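Local atomic coordinates of adenine phosphoribosyltransferase (Leishmania donovani, PDB entry 1QB8), a protein that probably catalyses the reversible transfer of a phosphoribosyl group from 5-phospho-alpha-D-ribose 1-diphosphate to adenine, yielding AMP and diphosphate in purine salvage. Residues H74-D79 against V141-D146. Sequence-based numbering, arbitrary orientation.
With AMP (adenosine monophosphate), chain C.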
ATOM      1  N   HIS A  74      -2.330   4.433  16.969  1.00 21.48           N
ATOM      2  CA  HIS A  74      -1.614   4.094  15.737  1.00 21.41           C
ATOM      3  C   HIS A  74      -2.310   3.002  14.935  1.00 21.83           C
ATOM      4  O   HIS A  74      -3.063   2.188  15.476  1.00 21.36           O
ATOM      5  CB  HIS A  74      -0.210   3.538  16.053  1.00 20.82           C
ATOM      6  CG  HIS A  74       0.731   4.513  16.699  1.00 21.01           C
ATOM      7  ND1 HIS A  74       0.637   4.876  18.025  1.00 20.67           N
ATOM      8  CD2 HIS A  74       1.831   5.139  16.217  1.00 19.75           C
ATOM      9  CE1 HIS A  74       1.641   5.676  18.333  1.00 20.19           C
ATOM     10  NE2 HIS A  74       2.381   5.851  17.253  1.00 20.88           N
ATOM     11  N   ILE A  75      -2.011   2.974  13.642  1.00 20.56           N
ATOM     12  CA  ILE A  75      -2.520   1.945  12.742  1.00 20.68           C
ATOM     13  C   ILE A  75      -1.252   1.330  12.119  1.00 19.48           C
ATOM     14  O   ILE A  75      -0.409   2.051  11.581  1.00 18.70           O
ATOM     15  CB  ILE A  75      -3.387   2.517  11.590  1.00 21.48           C
ATOM     16  CG1 ILE A  75      -4.548   3.362  12.122  1.00 23.52           C
ATOM     17  CG2 ILE A  75      -3.922   1.377  10.731  1.00 23.35           C
ATOM     18  CD1 ILE A  75      -5.563   2.609  12.937  1.00 23.61           C
ATOM     19  N   LEU A  76      -1.086   0.019  12.255  1.00 17.22           N
ATOM     20  CA  LEU A  76       0.068  -0.672  11.685  1.00 16.75           C
ATOM     21  C   LEU A  76      -0.416  -1.587  10.559  1.00 16.78           C
ATOM     22  O   LEU A  76      -1.053  -2.608  10.818  1.00 17.63           O
ATOM     23  CB  LEU A  76       0.783  -1.496  12.756  1.00 17.69           C
ATOM     24  CG  LEU A  76       1.911  -2.423  12.289  1.00 19.42           C
ATOM     25  CD1 LEU A  76       3.094  -1.597  11.815  1.00 15.98           C
ATOM     26  CD2 LEU A  76       2.328  -3.341  13.426  1.00 17.49           C
ATOM     27  N   GLY A  77      -0.112  -1.217   9.316  1.00 13.92           N
ATOM     28  CA  GLY A  77      -0.534  -2.006   8.173  1.00 11.15           C
ATOM     29  C   GLY A  77       0.574  -2.890   7.652  1.00 14.17           C
ATOM     30  O   GLY A  77       1.739  -2.498   7.651  1.00 13.83           O
ATOM     31  N   PHE A  78       0.197  -4.068   7.166  1.00 13.65           N
ATOM     32  CA  PHE A  78       1.148  -5.047   6.658  1.00 13.56           C
ATOM     33  C   PHE A  78       1.438  -4.864   5.164  1.00 14.97           C
ATOM     34  O   PHE A  78       0.528  -4.643   4.366  1.00 13.56           O
ATOM     35  CB  PHE A  78       0.622  -6.471   6.922  1.00 14.18           C
ATOM     36  CG  PHE A  78       0.337  -6.780   8.386  1.00 15.37           C
ATOM     37  CD1 PHE A  78       0.665  -5.879   9.401  1.00 15.11           C
ATOM     38  CD2 PHE A  78      -0.266  -7.986   8.742  1.00 15.51           C
ATOM     39  CE1 PHE A  78       0.397  -6.175  10.740  1.00 16.28           C
ATOM     40  CE2 PHE A  78      -0.538  -8.295  10.075  1.00 15.88           C
ATOM     41  CZ  PHE A  78      -0.206  -7.386  11.077  1.00 17.65           C
ATOM     42  N   ASP A  79       2.716  -4.955   4.804  1.00 16.98           N
ATOM     43  CA  ASP A  79       3.187  -4.819   3.419  1.00 17.67           C
ATOM     44  C   ASP A  79       2.670  -6.012   2.587  1.00 18.53           C
ATOM     45  O   ASP A  79       2.917  -7.157   2.950  1.00 19.83           O
ATOM     46  CB  ASP A  79       4.726  -4.817   3.445  1.00 19.55           C
ATOM     47  CG  ASP A  79       5.364  -4.432   2.114  1.00 20.12           C
ATOM     48  OD1 ASP A  79       4.682  -4.361   1.079  1.00 19.85           O
ATOM     49  OD2 ASP A  79       6.586  -4.200   2.105  1.00 20.69           O
ATOM     50  N   VAL A 141      -2.197   0.135  19.326  1.00 19.33           N
ATOM     51  CA  VAL A 141      -2.107  -0.131  17.902  1.00 17.64           C
ATOM     52  C   VAL A 141      -3.125  -1.072  17.291  1.00 18.08           C
ATOM     53  O   VAL A 141      -3.353  -2.180  17.789  1.00 19.02           O
ATOM     54  CB  VAL A 141      -0.711  -0.716  17.573  1.00 17.66           C
ATOM     55  CG1 VAL A 141      -0.465  -0.728  16.070  1.00 15.97           C
ATOM     56  CG2 VAL A 141       0.376   0.061  18.299  1.00 17.76           C
ATOM     57  N   VAL A 142      -3.688  -0.634  16.169  1.00 17.03           N
ATOM     58  CA  VAL A 142      -4.625  -1.436  15.403  1.00 15.32           C
ATOM     59  C   VAL A 142      -3.798  -2.050  14.264  1.00 17.77           C
ATOM     60  O   VAL A 142      -3.115  -1.328  13.530  1.00 17.58           O
ATOM     61  CB  VAL A 142      -5.745  -0.576  14.802  1.00 14.13           C
ATOM     62  CG1 VAL A 142      -6.634  -1.416  13.886  1.00 16.00           C
ATOM     63  CG2 VAL A 142      -6.575   0.038  15.905  1.00 14.24           C
ATOM     64  N   LEU A 143      -3.795  -3.379  14.170  1.00 16.36           N
ATOM     65  CA  LEU A 143      -3.063  -4.079  13.112  1.00 16.20           C
ATOM     66  C   LEU A 143      -4.040  -4.333  11.968  1.00 17.10           C
ATOM     67  O   LEU A 143      -5.187  -4.726  12.214  1.00 16.61           O
ATOM     68  CB  LEU A 143      -2.519  -5.419  13.626  1.00 17.94           C
ATOM     69  CG  LEU A 143      -1.214  -5.454  14.427  1.00 17.19           C
ATOM     70  CD1 LEU A 143      -1.279  -4.500  15.589  1.00 22.59           C
ATOM     71  CD2 LEU A 143      -0.965  -6.857  14.915  1.00 19.09           C
ATOM     72  N   ILE A 144      -3.590  -4.142  10.723  1.00 16.97           N
ATOM     73  CA  ILE A 144      -4.469  -4.341   9.571  1.00 14.42           C
ATOM     74  C   ILE A 144      -3.811  -4.947   8.331  1.00 14.60           C
ATOM     75  O   ILE A 144      -2.676  -4.626   7.993  1.00 15.56           O
ATOM     76  CB  ILE A 144      -5.196  -3.015   9.187  1.00 12.41           C
ATOM     77  CG1 ILE A 144      -6.327  -3.289   8.193  1.00 12.73           C
ATOM     78  CG2 ILE A 144      -4.224  -2.023   8.600  1.00 11.20           C
ATOM     79  CD1 ILE A 144      -7.233  -2.090   7.940  1.00 11.32           C
ATOM     80  N   ASP A 145      -4.551  -5.833   7.666  1.00 14.24           N
ATOM     81  CA  ASP A 145      -4.116  -6.506   6.444  1.00 13.48           C
ATOM     82  C   ASP A 145      -5.397  -6.922   5.716  1.00 15.79           C
ATOM     83  O   ASP A 145      -6.483  -6.849   6.300  1.00 15.46           O
ATOM     84  CB  ASP A 145      -3.291  -7.746   6.786  1.00 12.81           C
ATOM     85  CG  ASP A 145      -2.412  -8.206   5.632  1.00 16.44           C
ATOM     86  OD1 ASP A 145      -1.641  -9.157   5.835  1.00 16.33           O
ATOM     87  OD2 ASP A 145      -2.456  -7.610   4.537  1.00 17.02           O
ATOM     88  N   ASP A 146      -5.290  -7.355   4.460  1.00 14.97           N
ATOM     89  CA  ASP A 146      -6.490  -7.752   3.725  1.00 16.48           C
ATOM     90  C   ASP A 146      -7.037  -9.135   4.076  1.00 17.24           C
ATOM     91  O   ASP A 146      -8.220  -9.269   4.385  1.00 17.45           O
ATOM     92  CB  ASP A 146      -6.305  -7.606   2.207  1.00 14.98           C
ATOM     93  CG  ASP A 146      -5.357  -8.635   1.619  1.00 16.91           C
ATOM     94  OD1 ASP A 146      -5.568  -9.020   0.444  1.00 17.10           O
ATOM     95  OD2 ASP A 146      -4.402  -9.046   2.314  1.00 17.45           O
TER
HETATM   96  P   AMP C 300      -0.820 -15.353   6.630  1.00 34.75           P
HETATM   97  O1P AMP C 300       0.466 -14.865   7.181  1.00 29.03           O
HETATM   98  O2P AMP C 300      -2.057 -15.109   7.398  1.00 25.41           O
HETATM   99  O3P AMP C 300      -0.693 -16.912   6.317  1.00 30.07           O
HETATM  100  O5' AMP C 300      -1.015 -14.783   5.238  1.00 35.12           O
HETATM  101  C5' AMP C 300       0.040 -13.905   4.578  1.00 39.43           C
HETATM  102  C4' AMP C 300      -0.555 -12.987   3.522  1.00 42.45           C
HETATM  103  O4' AMP C 300      -0.739 -13.763   2.341  1.00 41.65           O
HETATM  104  C3' AMP C 300      -1.942 -12.397   3.899  1.00 44.98           C
HETATM  105  O3' AMP C 300      -1.891 -11.044   4.301  1.00 51.95           O
HETATM  106  C2' AMP C 300      -2.776 -12.411   2.657  1.00 45.10           C
HETATM  107  O2' AMP C 300      -2.476 -11.219   1.935  1.00 47.84           O
HETATM  108  C1' AMP C 300      -2.097 -13.633   2.031  1.00 40.77           C
HETATM  109  N9  AMP C 300      -2.858 -14.766   1.579  1.00 36.39           N
HETATM  110  C8  AMP C 300      -2.956 -16.001   2.154  1.00 35.00           C
HETATM  111  N7  AMP C 300      -3.946 -16.692   1.671  1.00 33.03           N
HETATM  112  C5  AMP C 300      -4.563 -15.894   0.713  1.00 31.69           C
HETATM  113  C6  AMP C 300      -5.665 -16.058  -0.149  1.00 30.50           C
HETATM  114  N6  AMP C 300      -6.402 -17.189  -0.180  1.00 27.71           N
HETATM  115  N1  AMP C 300      -5.957 -15.008  -0.962  1.00 31.10           N
HETATM  116  C2  AMP C 300      -5.226 -13.899  -0.924  1.00 29.71           C
HETATM  117  N3  AMP C 300      -4.163 -13.611  -0.160  1.00 29.97           N
HETATM  118  C4  AMP C 300      -3.856 -14.662   0.665  1.00 33.72           C
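His74 O accepts the amide of Val142 (N to O 3.0 Å), the first of four bonds joining two parallel strands in the core sheet of a type I phosphoribosyltransferase. Ile75 lies beside Val142 and points the same way; its CG1 stands anti to the carbonyl carbon (chi1 -55°), which helps bring CD1 to 3.7 Å from Val142 CB, while CG2 meets Ile144 CG2. The backbone of Leu76 bonds through both N and O: N reaches Val142 O almost straight (2.7 Å, 173° at the hydrogen), and O takes Ile144 N. Its CB rests on Val141 CG1, on the face packed by helix 152-163. At Gly77 the methyl Ile144 CG2 sits against CA, at 3.7 Å. Phe78 N closes the series on Ile144 O, which also lies over one face of the phenyl ring, offset toward the rim. Leu143 CD2 meets the ring in plane at CZ (3.9 Å), while Asp145 OD1 approaches CD2 of Phe78 (3.4 Å), with carboxylate and ring planes 66° apart. Past the apolar pairs comes a carboxylate: Asp145, which binds magnesium and AMP, has OD1 beside AMP O3', and its OD2 receives Asp146 N, while Asp146 OD2 lies near AMP O2'. The bonded, apolar strand pair places both acids beside the ribose hydroxyls, ring edge and backbone amide probably limiting how Asp145 turns, as alpha/beta folds gather binding residues toward the C-terminal ends of parallel strands.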